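Local coordinates for Sel1 repeat family protein (Pseudomonas aeruginosa, PDB 6LCH) that probably acts as an immunity protein, built on helical Sel1 repeats, that protects the bacterium against the type VI secretion effector PldB, at residues A[205-208]-A[213-216]; A[192-197]-A[229-234]; A[156-161]-A[170-175]; A[98-103]-A[128-133]. All coordinates share one frame; numbering follows the deposited sequence.

Interaction 1 of 4, residues A[205-208]-A[213-216]; sequences LSRV and TPPA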
loop_
_atom_site.group_PDB
_atom_site.type_symbol
_atom_site.label_atom_id
_atom_site.label_comp_id
_atom_site.label_asym_id
_atom_site.label_seq_id
_atom_site.Cartn_x
_atom_site.Cartn_y
_atom_site.Cartn_z
ATOM N N LEU A 205 -1.614 15.577 5.200
ATOM C CA LEU A 205 -2.386 16.740 4.782
ATOM C C LEU A 205 -3.032 17.433 5.973
ATOM O O LEU A 205 -3.252 18.649 5.936
ATOM C CB LEU A 205 -3.436 16.330 3.748
ATOM C CG LEU A 205 -2.956 16.348 2.294
ATOM C CD1 LEU A 205 -1.503 15.908 2.197
ATOM C CD2 LEU A 205 -3.846 15.469 1.412
ATOM N N SER A 206 -3.323 16.683 7.037
ATOM C CA SER A 206 -3.822 17.294 8.265
ATOM C C SER A 206 -2.812 18.279 8.838
ATOM O O SER A 206 -3.170 19.390 9.244
ATOM C CB SER A 206 -4.151 16.210 9.289
ATOM O OG SER A 206 -4.041 16.719 10.603
ATOM N N ARG A 207 -1.539 17.881 8.891
ATOM C CA ARG A 207 -0.502 18.770 9.403
ATOM C C ARG A 207 -0.155 19.871 8.411
ATOM O O ARG A 207 0.206 20.979 8.824
ATOM C CB ARG A 207 0.746 17.964 9.759
ATOM C CG ARG A 207 0.449 16.710 10.565
ATOM C CD ARG A 207 1.438 16.535 11.702
ATOM N NE ARG A 207 1.658 17.772 12.445
ATOM C CZ ARG A 207 2.855 18.285 12.711
ATOM N NH1 ARG A 207 3.953 17.668 12.298
ATOM N NH2 ARG A 207 2.955 19.417 13.395
ATOM N N VAL A 208 -0.253 19.585 7.110
ATOM C CA VAL A 208 -0.037 20.612 6.092
ATOM C C VAL A 208 -0.934 21.815 6.360
ATOM O O VAL A 208 -0.485 22.968 6.366
ATOM C CB VAL A 208 -0.282 20.029 4.687
ATOM C CG1 VAL A 208 -0.587 21.134 3.693
ATOM C CG2 VAL A 208 0.910 19.194 4.234
ATOM N N THR A 213 1.775 23.517 12.680
ATOM C CA THR A 213 2.863 22.886 11.943
ATOM C C THR A 213 3.891 23.933 11.529
ATOM O O THR A 213 3.515 24.976 10.985
ATOM C CB THR A 213 2.330 22.174 10.704
ATOM O OG1 THR A 213 1.317 21.234 11.086
ATOM C CG2 THR A 213 3.447 21.443 9.973
ATOM N N PRO A 214 5.179 23.695 11.765
ATOM C CA PRO A 214 6.206 24.611 11.267
ATOM C C PRO A 214 6.060 24.794 9.769
ATOM O O PRO A 214 5.862 23.812 9.036
ATOM C CB PRO A 214 7.521 23.899 11.620
ATOM C CG PRO A 214 7.169 22.992 12.751
ATOM C CD PRO A 214 5.755 22.557 12.502
ATOM N N PRO A 215 6.119 26.036 9.282
ATOM C CA PRO A 215 5.834 26.283 7.858
ATOM C C PRO A 215 6.649 25.418 6.914
ATOM O O PRO A 215 6.134 25.007 5.867
ATOM C CB PRO A 215 6.162 27.772 7.696
ATOM C CG PRO A 215 5.969 28.350 9.061
ATOM C CD PRO A 215 6.407 27.280 10.018
ATOM N N ALA A 216 7.902 25.114 7.268
ATOM C CA ALA A 216 8.731 24.253 6.431
ATOM C C ALA A 216 8.086 22.886 6.231
ATOM O O ALA A 216 8.017 22.377 5.107
ATOM C CB ALA A 216 10.124 24.109 7.049
#

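Interaction 2 of 4, residues A[192-197]-A[229-234]; sequences VSVSQG and EAYYSI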
loop_
_atom_site.group_PDB
_atom_site.type_symbol
_atom_site.label_atom_id
_atom_site.label_comp_id
_atom_site.label_asym_id
_atom_site.label_seq_id
_atom_site.Cartn_x
_atom_site.Cartn_y
_atom_site.Cartn_z
ATOM N N VAL A 192 -4.457 12.454 -3.946
ATOM C CA VAL A 192 -4.845 11.229 -4.648
ATOM C C VAL A 192 -4.606 10.015 -3.763
ATOM O O VAL A 192 -5.421 9.083 -3.723
ATOM C CB VAL A 192 -4.084 11.115 -5.982
ATOM C CG1 VAL A 192 -4.172 9.697 -6.532
ATOM C CG2 VAL A 192 -4.620 12.114 -6.986
ATOM N N SER A 193 -3.494 10.017 -3.026
ATOM C CA SER A 193 -3.214 8.944 -2.079
ATOM C C SER A 193 -4.329 8.812 -1.050
ATOM O O SER A 193 -4.754 7.697 -0.727
ATOM C CB SER A 193 -1.872 9.203 -1.393
ATOM O OG SER A 193 -1.525 8.141 -0.524
ATOM N N VAL A 194 -4.825 9.939 -0.536
ATOM C CA VAL A 194 -5.920 9.904 0.431
ATOM C C VAL A 194 -7.154 9.258 -0.184
ATOM O O VAL A 194 -7.762 8.357 0.405
ATOM C CB VAL A 194 -6.228 11.321 0.946
ATOM C CG1 VAL A 194 -7.393 11.281 1.922
ATOM C CG2 VAL A 194 -5.001 11.927 1.592
ATOM N N SER A 195 -7.541 9.706 -1.381
ATOM C CA SER A 195 -8.717 9.158 -2.048
ATOM C C SER A 195 -8.597 7.667 -2.335
ATOM O O SER A 195 -9.612 7.032 -2.645
ATOM C CB SER A 195 -8.987 9.912 -3.353
ATOM O OG SER A 195 -7.942 9.721 -4.293
ATOM N N GLN A 196 -7.397 7.096 -2.236
ATOM C CA GLN A 196 -7.175 5.670 -2.430
ATOM C C GLN A 196 -7.023 4.913 -1.116
ATOM O O GLN A 196 -6.614 3.748 -1.130
ATOM C CB GLN A 196 -5.938 5.439 -3.298
ATOM C CG GLN A 196 -6.030 6.003 -4.700
ATOM C CD GLN A 196 -4.666 6.149 -5.334
ATOM O OE1 GLN A 196 -3.652 6.155 -4.638
ATOM N NE2 GLN A 196 -4.631 6.267 -6.655
ATOM N N GLY A 197 -7.355 5.536 0.011
ATOM C CA GLY A 197 -7.171 4.902 1.298
ATOM C C GLY A 197 -5.854 5.204 1.968
ATOM O O GLY A 197 -5.469 4.489 2.902
ATOM N N GLU A 229 -9.263 19.574 9.522
ATOM C CA GLU A 229 -10.108 18.568 10.148
ATOM C C GLU A 229 -10.647 17.568 9.138
ATOM O O GLU A 229 -10.768 16.379 9.452
ATOM C CB GLU A 229 -11.266 19.215 10.890
ATOM C CG GLU A 229 -11.987 18.203 11.733
ATOM C CD GLU A 229 -13.218 17.631 11.076
ATOM O OE1 GLU A 229 -13.477 17.967 9.902
ATOM O OE2 GLU A 229 -13.927 16.844 11.736
ATOM N N ALA A 230 -11.000 18.033 7.936
ATOM C CA ALA A 230 -11.503 17.120 6.914
ATOM C C ALA A 230 -10.507 16.008 6.626
ATOM O O ALA A 230 -10.905 14.870 6.346
ATOM C CB ALA A 230 -11.829 17.889 5.634
ATOM N N TYR A 231 -9.210 16.310 6.709
ATOM C CA TYR A 231 -8.202 15.288 6.463
ATOM C C TYR A 231 -7.957 14.435 7.699
ATOM O O TYR A 231 -7.878 13.207 7.595
ATOM C CB TYR A 231 -6.908 15.939 5.980
ATOM C CG TYR A 231 -6.992 16.357 4.534
ATOM C CD1 TYR A 231 -7.144 15.409 3.532
ATOM C CD2 TYR A 231 -6.943 17.694 4.172
ATOM C CE1 TYR A 231 -7.234 15.780 2.213
ATOM C CE2 TYR A 231 -7.031 18.078 2.855
ATOM C CZ TYR A 231 -7.174 17.117 1.876
ATOM O OH TYR A 231 -7.261 17.492 0.556
ATOM N N TYR A 232 -7.858 15.056 8.879
ATOM C CA TYR A 232 -7.653 14.260 10.083
ATOM C C TYR A 232 -8.826 13.329 10.343
ATOM O O TYR A 232 -8.632 12.225 10.862
ATOM C CB TYR A 232 -7.424 15.152 11.304
ATOM C CG TYR A 232 -6.902 14.357 12.477
ATOM C CD1 TYR A 232 -5.612 13.845 12.463
ATOM C CD2 TYR A 232 -7.706 14.084 13.575
ATOM C CE1 TYR A 232 -5.127 13.105 13.521
ATOM C CE2 TYR A 232 -7.229 13.341 14.641
ATOM C CZ TYR A 232 -5.938 12.854 14.608
ATOM O OH TYR A 232 -5.447 12.115 15.660
ATOM N N SER A 233 -10.044 13.755 9.998
ATOM C CA SER A 233 -11.202 12.882 10.154
ATOM C C SER A 233 -11.137 11.705 9.189
ATOM O O SER A 233 -11.520 10.583 9.543
ATOM C CB SER A 233 -12.492 13.673 9.946
ATOM O OG SER A 233 -13.627 12.834 10.083
ATOM N N ILE A 234 -10.674 11.946 7.960
ATOM C CA ILE A 234 -10.450 10.846 7.025
ATOM C C ILE A 234 -9.385 9.911 7.574
ATOM O O ILE A 234 -9.512 8.681 7.499
ATOM C CB ILE A 234 -10.063 11.393 5.639
ATOM C CG1 ILE A 234 -11.298 11.887 4.887
ATOM C CG2 ILE A 234 -9.314 10.339 4.828
ATOM C CD1 ILE A 234 -10.962 12.743 3.681
#

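Interaction 3 of 4, residues A[156-161]-A[170-175]; sequences YTHCAA and YELGAY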
loop_
_atom_site.group_PDB
_atom_site.type_symbol
_atom_site.label_atom_id
_atom_site.label_comp_id
_atom_site.label_asym_id
_atom_site.label_seq_id
_atom_site.Cartn_x
_atom_site.Cartn_y
_atom_site.Cartn_z
ATOM N N TYR A 156 7.868 2.614 -12.263
ATOM C CA TYR A 156 7.284 1.530 -11.481
ATOM C C TYR A 156 6.317 2.061 -10.437
ATOM O O TYR A 156 5.254 1.476 -10.210
ATOM C CB TYR A 156 8.384 0.712 -10.815
ATOM C CG TYR A 156 9.093 -0.217 -11.769
ATOM C CD1 TYR A 156 8.524 -0.547 -12.988
ATOM C CD2 TYR A 156 10.327 -0.762 -11.449
ATOM C CE1 TYR A 156 9.168 -1.397 -13.865
ATOM C CE2 TYR A 156 10.976 -1.608 -12.314
ATOM C CZ TYR A 156 10.395 -1.922 -13.522
ATOM O OH TYR A 156 11.040 -2.770 -14.389
ATOM N N THR A 157 6.671 3.171 -9.788
ATOM C CA THR A 157 5.756 3.774 -8.829
ATOM C C THR A 157 4.504 4.302 -9.516
ATOM O O THR A 157 3.417 4.279 -8.924
ATOM C CB THR A 157 6.462 4.885 -8.052
ATOM O OG1 THR A 157 7.804 4.481 -7.765
ATOM C CG2 THR A 157 5.752 5.136 -6.737
ATOM N N HIS A 158 4.626 4.765 -10.764
ATOM C CA HIS A 158 3.442 5.194 -11.503
ATOM C C HIS A 158 2.568 4.005 -11.887
ATOM O O HIS A 158 1.337 4.108 -11.874
ATOM C CB HIS A 158 3.845 6.002 -12.736
ATOM C CG HIS A 158 3.907 7.478 -12.491
ATOM N ND1 HIS A 158 2.779 8.269 -12.435
ATOM C CD2 HIS A 158 4.956 8.304 -12.268
ATOM C CE1 HIS A 158 3.132 9.521 -12.203
ATOM N NE2 HIS A 158 4.448 9.569 -12.096
ATOM N N CYS A 159 3.184 2.868 -12.221
ATOM C CA CYS A 159 2.410 1.663 -12.501
ATOM C C CYS A 159 1.601 1.241 -11.282
ATOM O O CYS A 159 0.450 0.804 -11.409
ATOM C CB CYS A 159 3.346 0.537 -12.943
ATOM S SG CYS A 159 2.510 -0.951 -13.537
ATOM N N ALA A 160 2.184 1.384 -10.090
ATOM C CA ALA A 160 1.507 0.958 -8.872
ATOM C C ALA A 160 0.329 1.865 -8.534
ATOM O O ALA A 160 -0.736 1.379 -8.138
ATOM C CB ALA A 160 2.505 0.910 -7.716
ATOM N N ALA A 161 0.492 3.185 -8.675
ATOM C CA ALA A 161 -0.603 4.077 -8.300
ATOM C C ALA A 161 -1.753 4.020 -9.295
ATOM O O ALA A 161 -2.906 4.226 -8.907
ATOM C CB ALA A 161 -0.115 5.514 -8.168
ATOM N N TYR A 170 1.492 8.140 -2.425
ATOM C CA TYR A 170 2.196 8.833 -1.348
ATOM C C TYR A 170 3.661 9.046 -1.709
ATOM O O TYR A 170 4.210 10.132 -1.501
ATOM C CB TYR A 170 2.074 8.047 -0.039
ATOM C CG TYR A 170 2.785 8.695 1.139
ATOM C CD1 TYR A 170 2.115 9.575 1.979
ATOM C CD2 TYR A 170 4.121 8.426 1.408
ATOM C CE1 TYR A 170 2.758 10.168 3.051
ATOM C CE2 TYR A 170 4.773 9.019 2.474
ATOM C CZ TYR A 170 4.085 9.885 3.292
ATOM O OH TYR A 170 4.729 10.471 4.355
ATOM N N GLU A 171 4.312 8.009 -2.239
ATOM C CA GLU A 171 5.700 8.142 -2.674
ATOM C C GLU A 171 5.835 9.135 -3.816
ATOM O O GLU A 171 6.893 9.753 -3.979
ATOM C CB GLU A 171 6.254 6.779 -3.090
ATOM C CG GLU A 171 6.337 5.767 -1.963
ATOM C CD GLU A 171 7.242 6.219 -0.831
ATOM O OE1 GLU A 171 8.389 6.636 -1.110
ATOM O OE2 GLU A 171 6.805 6.161 0.337
ATOM N N LEU A 172 4.782 9.298 -4.618
ATOM C CA LEU A 172 4.771 10.343 -5.637
ATOM C C LEU A 172 4.841 11.719 -4.996
ATOM O O LEU A 172 5.709 12.535 -5.332
ATOM C CB LEU A 172 3.511 10.228 -6.492
ATOM C CG LEU A 172 3.542 9.203 -7.613
ATOM C CD1 LEU A 172 4.224 7.939 -7.151
ATOM C CD2 LEU A 172 2.127 8.941 -8.043
ATOM N N GLY A 173 3.909 11.998 -4.084
ATOM C CA GLY A 173 3.942 13.257 -3.363
ATOM C C GLY A 173 5.277 13.502 -2.697
ATOM O O GLY A 173 5.855 14.584 -2.820
ATOM N N ALA A 174 5.793 12.490 -1.992
ATOM C CA ALA A 174 7.115 12.603 -1.385
ATOM C C ALA A 174 8.168 12.956 -2.424
ATOM O O ALA A 174 8.999 13.844 -2.199
ATOM C CB ALA A 174 7.484 11.303 -0.670
ATOM N N TYR A 175 8.137 12.287 -3.577
ATOM C CA TYR A 175 9.123 12.559 -4.616
ATOM C C TYR A 175 9.067 14.013 -5.064
ATOM O O TYR A 175 10.090 14.708 -5.093
ATOM C CB TYR A 175 8.908 11.633 -5.810
ATOM C CG TYR A 175 9.756 12.020 -6.998
ATOM C CD1 TYR A 175 11.096 11.668 -7.057
ATOM C CD2 TYR A 175 9.221 12.749 -8.053
ATOM C CE1 TYR A 175 11.879 12.023 -8.135
ATOM C CE2 TYR A 175 9.997 13.108 -9.136
ATOM C CZ TYR A 175 11.326 12.745 -9.170
ATOM O OH TYR A 175 12.105 13.102 -10.246
#

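Interaction 4 of 4, residues A[98-103]-A[128-133]; sequences QGFYDM and ASLGNP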
loop_
_atom_site.group_PDB
_atom_site.type_symbol
_atom_site.label_atom_id
_atom_site.label_comp_id
_atom_site.label_asym_id
_atom_site.label_seq_id
_atom_site.Cartn_x
_atom_site.Cartn_y
_atom_site.Cartn_z
ATOM N N GLN A 98 1.078 -11.058 -5.104
ATOM C CA GLN A 98 1.403 -10.695 -3.727
ATOM C C GLN A 98 2.179 -11.804 -3.022
ATOM O O GLN A 98 2.958 -11.527 -2.103
ATOM C CB GLN A 98 0.122 -10.359 -2.955
ATOM C CG GLN A 98 0.357 -9.758 -1.564
ATOM C CD GLN A 98 0.934 -8.355 -1.618
ATOM O OE1 GLN A 98 0.589 -7.557 -2.495
ATOM N NE2 GLN A 98 1.817 -8.044 -0.674
ATOM N N GLY A 99 1.993 -13.057 -3.443
ATOM C CA GLY A 99 2.720 -14.153 -2.818
ATOM C C GLY A 99 4.223 -14.048 -2.997
ATOM O O GLY A 99 4.990 -14.399 -2.097
ATOM N N PHE A 100 4.665 -13.553 -4.155
ATOM C CA PHE A 100 6.095 -13.364 -4.385
ATOM C C PHE A 100 6.647 -12.233 -3.527
ATOM O O PHE A 100 7.726 -12.358 -2.933
ATOM C CB PHE A 100 6.349 -13.087 -5.866
ATOM C CG PHE A 100 5.973 -14.227 -6.769
ATOM C CD1 PHE A 100 6.827 -15.301 -6.941
ATOM C CD2 PHE A 100 4.760 -14.227 -7.440
ATOM C CE1 PHE A 100 6.484 -16.359 -7.775
ATOM C CE2 PHE A 100 4.413 -15.280 -8.278
ATOM C CZ PHE A 100 5.279 -16.344 -8.442
ATOM N N TYR A 101 5.934 -11.105 -3.477
ATOM C CA TYR A 101 6.342 -9.996 -2.620
ATOM C C TYR A 101 6.461 -10.435 -1.165
ATOM O O TYR A 101 7.406 -10.050 -0.467
ATOM C CB TYR A 101 5.342 -8.845 -2.745
ATOM C CG TYR A 101 5.614 -7.664 -1.832
ATOM C CD1 TYR A 101 4.996 -7.559 -0.588
ATOM C CD2 TYR A 101 6.472 -6.646 -2.223
ATOM C CE1 TYR A 101 5.237 -6.479 0.240
ATOM C CE2 TYR A 101 6.719 -5.562 -1.400
ATOM C CZ TYR A 101 6.102 -5.483 -0.172
ATOM O OH TYR A 101 6.348 -4.400 0.640
ATOM N N ASP A 102 5.506 -11.234 -0.690
ATOM C CA ASP A 102 5.515 -11.624 0.715
ATOM C C ASP A 102 6.664 -12.577 1.018
ATOM O O ASP A 102 7.260 -12.512 2.097
ATOM C CB ASP A 102 4.181 -12.267 1.099
ATOM C CG ASP A 102 3.006 -11.312 0.989
ATOM O OD1 ASP A 102 1.895 -11.787 0.668
ATOM O OD2 ASP A 102 3.178 -10.097 1.224
ATOM N N MET A 103 6.981 -13.477 0.084
ATOM C CA MET A 103 8.039 -14.450 0.336
ATOM C C MET A 103 9.409 -13.786 0.371
ATOM O O MET A 103 10.264 -14.158 1.182
ATOM C CB MET A 103 8.008 -15.550 -0.722
ATOM C CG MET A 103 8.980 -16.673 -0.444
ATOM S SD MET A 103 8.438 -17.739 0.894
ATOM C CE MET A 103 7.312 -18.817 0.008
ATOM N N ALA A 128 6.681 -7.684 -9.163
ATOM C CA ALA A 128 6.532 -6.523 -10.032
ATOM C C ALA A 128 6.254 -6.946 -11.467
ATOM O O ALA A 128 5.528 -6.253 -12.193
ATOM C CB ALA A 128 7.785 -5.648 -9.969
ATOM N N SER A 129 6.821 -8.084 -11.900
ATOM C CA SER A 129 6.554 -8.565 -13.250
ATOM C C SER A 129 5.090 -8.918 -13.462
ATOM O O SER A 129 4.624 -8.933 -14.607
ATOM C CB SER A 129 7.414 -9.788 -13.589
ATOM O OG SER A 129 6.948 -10.960 -12.949
ATOM N N LEU A 130 4.364 -9.218 -12.391
ATOM C CA LEU A 130 2.939 -9.483 -12.463
ATOM C C LEU A 130 2.115 -8.266 -12.072
ATOM O O LEU A 130 0.902 -8.384 -11.885
ATOM C CB LEU A 130 2.596 -10.682 -11.579
ATOM C CG LEU A 130 3.336 -11.951 -12.020
ATOM C CD1 LEU A 130 3.230 -13.071 -10.991
ATOM C CD2 LEU A 130 2.812 -12.406 -13.372
ATOM N N GLY A 131 2.751 -7.104 -11.931
ATOM C CA GLY A 131 2.036 -5.885 -11.628
ATOM C C GLY A 131 1.682 -5.689 -10.173
ATOM O O GLY A 131 0.771 -4.916 -9.873
ATOM N N ASN A 132 2.374 -6.357 -9.264
ATOM C CA ASN A 132 2.079 -6.230 -7.840
ATOM C C ASN A 132 2.379 -4.818 -7.358
ATOM O O ASN A 132 3.529 -4.372 -7.457
ATOM C CB ASN A 132 2.891 -7.248 -7.051
ATOM C CG ASN A 132 2.671 -7.132 -5.563
ATOM O OD1 ASN A 132 3.552 -6.683 -4.832
ATOM N ND2 ASN A 132 1.490 -7.533 -5.106
ATOM N N PRO A 133 1.395 -4.080 -6.849
ATOM C CA PRO A 133 1.630 -2.676 -6.462
ATOM C C PRO A 133 2.637 -2.533 -5.330
ATOM O O PRO A 133 3.477 -1.622 -5.380
ATOM C CB PRO A 133 0.232 -2.186 -6.051
ATOM C CG PRO A 133 -0.706 -3.053 -6.837
ATOM C CD PRO A 133 -0.043 -4.405 -6.888
#

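Interaction 1 of 4, residues A[205-208]-A[213-216]
Thr213 closes the contact from the loop side, because its hydroxyl donates a hydrogen bond to the main-chain carbonyl of Arg207, six positions earlier in the chain. The OG1 of Thr213 lies 2.5 Å from Arg207 O, a short bond whose exact length deserves some caution. It meets the carbonyl at a C=O...donor angle of 121° and is tilted 22° from the carbonyl plane. With chi1 at -56°, OG1 is set opposite the carbonyl carbon of Thr213 and reaches the helix, while CG2 takes the position opposite the backbone N. That methyl still touches the acceptor, CG2 of Thr213 lying 3.5 Å from Arg207 O. The accepting carbonyl belongs to the last turn of helix 199-208, where carbonyls commonly lack an N-H from a following turn; the threonine hydroxyl probably serves as such a donor.

The Arg207 side chain bends at chi2 and chi3, bringing the guanidinium across Thr213. OG1 of Thr213 lies over one face, 3.4 Å from NH2 of Arg207, but the angle is too poor for a hydrogen bond. Next along the chain, Pro214 adds a looser touch: its CD is 4.3 Å from Arg207 NH2, approaching obliquely.

Beyond it the loop moves off, and Pro215 packs on Trp220. Arg207 has a further long, weak ion pair with Glu212. On other sides of this helix end, Leu205 and Val208 pack against helix 183-195, and Leu205 and Ser206 against helix 225-240.

Interaction 2 of 4, residues A[192-197]-A[229-234]
Val194 supplies the whole of the 192-197 side of this contact, meeting both Ile234 and Tyr231 through a single methyl, CG1. The evidence is in the distances: CG1 of Val194 is 3.6 Å from CG2 of Ile234, and the same CG1 is 4.4 Å from CD1 of Tyr231. The first is ordinary van der Waals packing; the second is looser and comes at the edge of the tyrosine ring, near its plane, instead of over a face.

The torsions explain the choice of branch. At chi1 178°, Val194 holds CG1 opposite its backbone N and directs that methyl to helix 225-240. The Ile234 side chain crosses Val194 at about a right angle, so methyl meets methyl with little overlap along their lengths. The interface is correspondingly small, 113 Å² summed over both sides.

Helix 183-195 ends in a Schellman motif with Gly197, at positive phi, as C-prime: Gly198 N bonds to Ser193 O, and Gly197 N donates to Val194 O over 2.9 Å.

Around the contact, Leu249 of helix 249-252 packs on Val194, Tyr231 and Ile234 alike, while Leu205 of helix 199-208 reaches Val194 and Tyr231. The valine therefore sits where helices 183-195, 199-208, 225-240 and 249-252 converge.

Interaction 3 of 4, residues A[156-161]-A[170-175]
Thr157 and Leu172 hold the closest backbone approach, 7.4 Å from CA to CA, between two roughly antiparallel helical segments whose axes come within 10.1 Å at an angle of 138°. Leu172 does most of the touching, and its two methyls divide the work. CD1 goes to Thr157, the two side chains sliding past each other in opposite directions; CG2 of Thr157 lies 3.2 Å from CD1 of Leu172, tighter than carbon atoms usually pack and so of doubtful precision. CD2 turns to the next helical turn, 4.1 Å from CB of Ala161, and approaches the His158 ring obliquely, with CE1 of His158 4.3 Å from CD2 of Leu172. Beside the leucine, CB of Glu171 rests 4.0 Å from CG2 of Thr157, whereas the carboxylate end leads away and the side chain packs on Lys141.

Thr157 shows its methyl to this interface because CG2 is opposite the backbone N, at chi1 -39°, while OG1 is hydrogen-bonded back to Gly153 O in its own helix. The two segments fall in successive Sel1 repeat ranges, 133-165 and 166-198, and the contact joins them. On another side of helix 150-162, Cys159 forms a disulfide with Cys10.

With the threonine hydroxyl engaged within its helix, the segments meet through van der Waals contact of carbon atoms, with no polar bond linking the two, and the His158 side is exposed to solvent.

Interaction 4 of 4, residues A[98-103]-A[128-133]
Gln98 and Asn132 meet amide to amide, the asparagine donating through ND2 to the glutamine carbonyl and also to OE2 of Glu13. ND2 of Asn132 is 2.8 Å from OE1 of Gln98, and the N-H...O angle of 167° makes the bond nearly straight. OE1 lies in the asparagine amide plane, yet from the glutamine side the donor stands above the carbonyl plane, 53° out of it, consistent with amide planes turned 60° against each other. Crossing Tyr101 at about a right angle, Asn132 brings OD1 to 3.5 Å from CB of Tyr101. A separate apolar touch joins CD1 of Leu130 to CE2 of Phe100 at 3.7 Å, approaching the ring obliquely.

Asn132 holds this place as the N-cap of helix 133-146, its OD1 taking a hydrogen bond from Ala135 N. Directly before it, a Schellman motif ends helix 123-129: Gly131, at positive phi, is the C-prime residue, with Asn132 N bonded to Ala127 O and Gly131 N donating to Ala128 O over 2.9 Å. The contact thus sets helix 97-107 against a tight helix-to-helix turn of the all-helical chain.

Further out, the Gln98 chain bends at chi2, and its NE2 donates to OD2 of Asp102 over 3.1 Å, meeting the carboxylate from above its plane; this leaves OE1 facing Asn132 and fixes the rotation of the amide. Asp102 is held in turn by His63, whose ND1 is hydrogen-bonded to OD1.

How the interactions relate
Interactions 4, 3 and 2 follow in series along the chain, with interaction 1 nested inside the loop of interaction 2. Interactions 1 and 2 have centres about 15 Å apart and share packing: CD2 of Leu205 is 3.5 Å from CE1 of Tyr231 and 3.7 Å from CG2 of Val194. Interaction 3 lies between the extremes, its centre about 17 Å from that of interaction 2 and about 16 Å from that of interaction 4. It packs on both: NE2 of Gln196 is 3.5 Å from O of Ala161, OG of Ser193 3.6 Å from N of Tyr170, and CB of Ala160 3.6 Å from O of Pro133. Interactions 1 and 4, centres about 34 Å apart, lie on opposite sides of the chain's centre.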